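Long-range contact in Hpy188I (Helicobacter pylori, PDB 3OQG), which cuts double-stranded DNA as a restriction endonuclease of the GIY-YIG nuclease family, probably with the help of a bound metal ion: residues Phe75-Lys83 and Thr114-Ile125. Residues are numbered along the deposited sequence; the frame is centred on the assembly and turned at random.
With nucleotides of chain C.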
# COMPACT_ATOMS: atom_id res chain seq x y z
N PHE A 75 -7.44 -12.69 11.37
CA PHE A 75 -8.71 -12.31 11.97
C PHE A 75 -9.58 -13.55 12.03
O PHE A 75 -9.87 -14.18 10.99
CB PHE A 75 -9.42 -11.25 11.11
CG PHE A 75 -8.86 -9.85 11.22
CD1 PHE A 75 -7.76 -9.54 12.03
CD2 PHE A 75 -9.43 -8.83 10.47
CE1 PHE A 75 -7.28 -8.22 12.14
CE2 PHE A 75 -8.95 -7.52 10.57
CZ PHE A 75 -7.87 -7.22 11.39
N VAL A 76 -10.03 -13.88 13.23
CA VAL A 76 -10.82 -15.09 13.45
C VAL A 76 -12.14 -14.68 14.09
O VAL A 76 -12.16 -13.92 15.08
CB VAL A 76 -10.06 -16.09 14.34
CG1 VAL A 76 -10.90 -17.36 14.63
CG2 VAL A 76 -8.74 -16.44 13.69
N ILE A 77 -13.23 -15.19 13.55
CA ILE A 77 -14.58 -14.86 14.03
C ILE A 77 -15.32 -16.16 14.29
O ILE A 77 -15.52 -16.96 13.37
CB ILE A 77 -15.37 -14.01 13.01
CG1 ILE A 77 -14.59 -12.76 12.61
CG2 ILE A 77 -16.79 -13.70 13.58
CD1 ILE A 77 -15.26 -11.93 11.50
N GLN A 78 -15.72 -16.37 15.54
CA GLN A 78 -16.33 -17.63 15.96
C GLN A 78 -15.58 -18.84 15.39
O GLN A 78 -16.16 -19.74 14.78
CB GLN A 78 -17.81 -17.67 15.57
CG GLN A 78 -18.66 -16.73 16.40
CD GLN A 78 -20.14 -16.92 16.17
OE1 GLN A 78 -20.58 -17.96 15.68
NE2 GLN A 78 -20.93 -15.93 16.55
N GLY A 79 -14.26 -18.83 15.61
CA GLY A 79 -13.38 -19.91 15.17
C GLY A 79 -12.99 -19.98 13.71
O GLY A 79 -12.12 -20.79 13.36
N LYS A 80 -13.61 -19.16 12.86
CA LYS A 80 -13.38 -19.19 11.41
C LYS A 80 -12.36 -18.13 10.98
O LYS A 80 -12.40 -17.01 11.47
CB LYS A 80 -14.70 -18.96 10.64
CG LYS A 80 -15.72 -20.08 10.76
CD LYS A 80 -15.21 -21.37 10.17
CE LYS A 80 -16.31 -22.40 9.98
NZ LYS A 80 -15.76 -23.71 9.48
N ILE A 81 -11.44 -18.50 10.09
CA ILE A 81 -10.48 -17.54 9.55
C ILE A 81 -11.17 -16.65 8.53
O ILE A 81 -11.59 -17.11 7.46
CB ILE A 81 -9.27 -18.25 8.92
CG1 ILE A 81 -8.50 -18.98 10.02
CG2 ILE A 81 -8.34 -17.24 8.19
CD1 ILE A 81 -7.35 -19.83 9.52
N PHE A 82 -11.28 -15.37 8.86
CA PHE A 82 -11.92 -14.39 7.98
C PHE A 82 -10.88 -13.80 7.03
O PHE A 82 -11.16 -13.60 5.87
CB PHE A 82 -12.56 -13.28 8.82
CG PHE A 82 -12.93 -12.07 8.04
CD1 PHE A 82 -14.10 -12.04 7.28
CD2 PHE A 82 -12.10 -10.96 8.03
CE1 PHE A 82 -14.44 -10.90 6.52
CE2 PHE A 82 -12.45 -9.80 7.30
CZ PHE A 82 -13.62 -9.78 6.55
N LYS A 83 -9.70 -13.48 7.55
CA LYS A 83 -8.62 -12.99 6.72
C LYS A 83 -7.24 -13.18 7.33
O LYS A 83 -7.09 -13.37 8.52
CB LYS A 83 -8.87 -11.53 6.28
CG LYS A 83 -8.33 -10.45 7.13
CD LYS A 83 -8.33 -9.09 6.36
CE LYS A 83 -7.11 -8.83 5.45
NZ LYS A 83 -7.13 -7.45 4.83
N THR A 114 -10.56 -2.46 0.24
CA THR A 114 -10.30 -3.45 1.29
C THR A 114 -10.81 -2.97 2.64
O THR A 114 -11.49 -3.72 3.35
CB THR A 114 -8.78 -3.73 1.43
OG1 THR A 114 -8.28 -4.28 0.22
CG2 THR A 114 -8.49 -4.70 2.56
N ASN A 115 -10.42 -1.77 3.02
CA ASN A 115 -10.81 -1.28 4.34
C ASN A 115 -12.34 -1.15 4.44
O ASN A 115 -12.94 -1.47 5.46
CB ASN A 115 -10.10 0.01 4.70
CG ASN A 115 -8.66 -0.23 5.09
OD1 ASN A 115 -8.29 -1.32 5.50
ND2 ASN A 115 -7.84 0.82 4.97
N TYR A 116 -12.95 -0.71 3.35
CA TYR A 116 -14.42 -0.65 3.26
C TYR A 116 -15.07 -2.03 3.42
O TYR A 116 -15.96 -2.21 4.25
CB TYR A 116 -14.82 -0.03 1.94
CG TYR A 116 -16.29 -0.13 1.64
CD1 TYR A 116 -17.22 0.65 2.30
CD2 TYR A 116 -16.74 -1.03 0.68
CE1 TYR A 116 -18.60 0.53 2.00
CE2 TYR A 116 -18.10 -1.14 0.36
CZ TYR A 116 -19.02 -0.38 1.03
OH TYR A 116 -20.36 -0.52 0.68
N PHE A 117 -14.63 -2.99 2.62
CA PHE A 117 -15.17 -4.34 2.70
C PHE A 117 -14.98 -4.94 4.12
O PHE A 117 -15.91 -5.52 4.68
CB PHE A 117 -14.55 -5.24 1.63
CG PHE A 117 -14.77 -6.71 1.90
CD1 PHE A 117 -16.01 -7.29 1.68
CD2 PHE A 117 -13.77 -7.48 2.48
CE1 PHE A 117 -16.24 -8.63 2.00
CE2 PHE A 117 -14.00 -8.82 2.80
CZ PHE A 117 -15.24 -9.39 2.56
N VAL A 118 -13.79 -4.82 4.67
CA VAL A 118 -13.52 -5.40 5.99
C VAL A 118 -14.28 -4.68 7.11
O VAL A 118 -14.96 -5.34 7.91
CB VAL A 118 -12.01 -5.49 6.29
CG1 VAL A 118 -11.78 -6.01 7.73
CG2 VAL A 118 -11.32 -6.40 5.29
N LEU A 119 -14.23 -3.36 7.19
CA LEU A 119 -14.91 -2.67 8.28
C LEU A 119 -16.42 -2.96 8.21
O LEU A 119 -17.05 -3.30 9.22
CB LEU A 119 -14.67 -1.18 8.21
CG LEU A 119 -15.41 -0.38 9.29
CD1 LEU A 119 -14.85 -0.74 10.64
CD2 LEU A 119 -15.30 1.13 9.05
N GLN A 120 -17.00 -2.84 7.02
CA GLN A 120 -18.46 -2.97 6.89
C GLN A 120 -18.88 -4.40 7.18
O GLN A 120 -19.92 -4.62 7.81
CB GLN A 120 -18.97 -2.51 5.53
CG GLN A 120 -18.75 -1.02 5.25
CD GLN A 120 -19.30 -0.13 6.33
OE1 GLN A 120 -20.43 -0.35 6.83
NE2 GLN A 120 -18.54 0.90 6.70
N SER A 121 -18.08 -5.36 6.74
CA SER A 121 -18.38 -6.78 7.00
C SER A 121 -18.30 -7.09 8.49
O SER A 121 -19.20 -7.73 9.04
CB SER A 121 -17.44 -7.71 6.23
OG SER A 121 -17.72 -7.65 4.83
N LEU A 122 -17.25 -6.62 9.15
CA LEU A 122 -17.11 -6.84 10.59
C LEU A 122 -18.20 -6.15 11.40
O LEU A 122 -18.68 -6.71 12.39
CB LEU A 122 -15.71 -6.43 11.06
CG LEU A 122 -14.52 -7.22 10.49
CD1 LEU A 122 -13.20 -6.88 11.19
CD2 LEU A 122 -14.70 -8.73 10.44
N LEU A 123 -18.59 -4.94 11.01
CA LEU A 123 -19.68 -4.24 11.69
C LEU A 123 -21.01 -4.99 11.53
O LEU A 123 -21.80 -5.09 12.48
CB LEU A 123 -19.81 -2.79 11.15
CG LEU A 123 -18.71 -1.79 11.53
CD1 LEU A 123 -18.99 -0.42 10.88
CD2 LEU A 123 -18.52 -1.67 13.05
N LYS A 124 -21.27 -5.50 10.33
CA LYS A 124 -22.53 -6.20 10.03
C LYS A 124 -22.63 -7.55 10.72
O LYS A 124 -23.69 -7.90 11.27
CB LYS A 124 -22.70 -6.34 8.52
CG LYS A 124 -24.00 -6.94 8.04
CD LYS A 124 -25.23 -6.08 8.34
CE LYS A 124 -26.53 -6.76 7.86
NZ LYS A 124 -26.85 -8.00 8.64
N ILE A 125 -21.53 -8.30 10.69
CA ILE A 125 -21.47 -9.60 11.38
C ILE A 125 -21.61 -9.35 12.88
O ILE A 125 -22.28 -10.11 13.61
CB ILE A 125 -20.15 -10.30 11.07
CG1 ILE A 125 -20.10 -10.74 9.58
CG2 ILE A 125 -19.92 -11.48 12.03
CD1 ILE A 125 -18.71 -11.18 9.15
P DT C 5 -7.43 -7.46 -1.07
OP1 DT C 5 -7.01 -8.84 -0.75
OP2 DT C 5 -8.67 -6.90 -0.48
O5' DT C 5 -6.23 -6.50 -0.68
C5' DT C 5 -4.89 -6.91 -0.86
C4' DT C 5 -3.98 -5.99 -0.09
O4' DT C 5 -3.96 -4.71 -0.74
C3' DT C 5 -4.49 -5.75 1.34
O3' DT C 5 -3.57 -6.32 2.26
C2' DT C 5 -4.63 -4.23 1.45
C1' DT C 5 -3.93 -3.67 0.22
N1 DT C 5 -4.59 -2.50 -0.39
C2 DT C 5 -3.87 -1.33 -0.50
O2 DT C 5 -2.73 -1.20 -0.09
N3 DT C 5 -4.54 -0.30 -1.11
C4 DT C 5 -5.83 -0.32 -1.60
O4 DT C 5 -6.30 0.68 -2.13
C5 DT C 5 -6.53 -1.57 -1.44
C7 DT C 5 -7.94 -1.69 -1.94
C6 DT C 5 -5.88 -2.58 -0.84
P DG C 6 -3.74 -6.05 3.83
OP1 DG C 6 -3.10 -7.20 4.50
OP2 DG C 6 -5.16 -5.72 4.11
O5' DG C 6 -2.84 -4.76 4.09
C5' DG C 6 -1.62 -4.61 3.39
C4' DG C 6 -1.16 -3.17 3.42
O4' DG C 6 -2.09 -2.31 2.71
C3' DG C 6 -1.02 -2.58 4.82
O3' DG C 6 0.26 -1.95 4.93
C2' DG C 6 -2.12 -1.54 4.89
C1' DG C 6 -2.17 -1.11 3.44
N9 DG C 6 -3.39 -0.39 3.05
C8 DG C 6 -4.69 -0.84 3.07
N7 DG C 6 -5.55 0.08 2.72
C5 DG C 6 -4.77 1.19 2.43
C6 DG C 6 -5.14 2.50 2.01
O6 DG C 6 -6.28 2.96 1.81
N1 DG C 6 -4.02 3.31 1.83
C2 DG C 6 -2.72 2.92 2.04
N2 DG C 6 -1.77 3.85 1.84
N3 DG C 6 -2.37 1.72 2.43
C4 DG C 6 -3.43 0.91 2.61
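Phe82 and Lys83 form a classic beta bulge opposite Phe75, and both of the bulged residues turn their side chains toward helix 113-125. The bulge lies in the hairpin of strands 71-77 and 80-87 of this GIY-YIG nuclease; strand 80-87 is the outermost strand of the antiparallel sheet within this chain. A type I' turn from Ile77 to Lys80 closes the hairpin.

With chi1 at 166°, Phe82 swings its ring away from its own backbone N and onto the helix, where CZ also meets Phe117 CE2. Leu122 CD2 sits over one face of this ring, 4.1 Å from the centroid, in a CH-pi contact. Val118 CG1 meets the ring edge, 3.9 Å from Phe82 CE2. The same methyl of Val118 also lies at the edge of the Phe75 ring. Ile77 CD1 presses tightly on Leu122 CD2, at 3.4 Å. Nearer the turn, Ile77 CG2 rests on Ile125 CG2. Ile175 of the second subunit packs on Phe82, so the dimer partner adds to this core.

The other bulged residue, Lys83, contacts the DNA backbone. Its aliphatic part crosses Val118 at about a right angle, with CD near Val118 CG2. Lys83 NZ gives a 2.7 Å hydrogen bond to OP2 of DG6 of chain C. Lys83 NZ is also hydrogen-bonded to Tyr98 OH, on helix 91-98. One phosphate along, Thr114 OG1 donates to OP2 of DT5 of chain C, also at 2.7 Å.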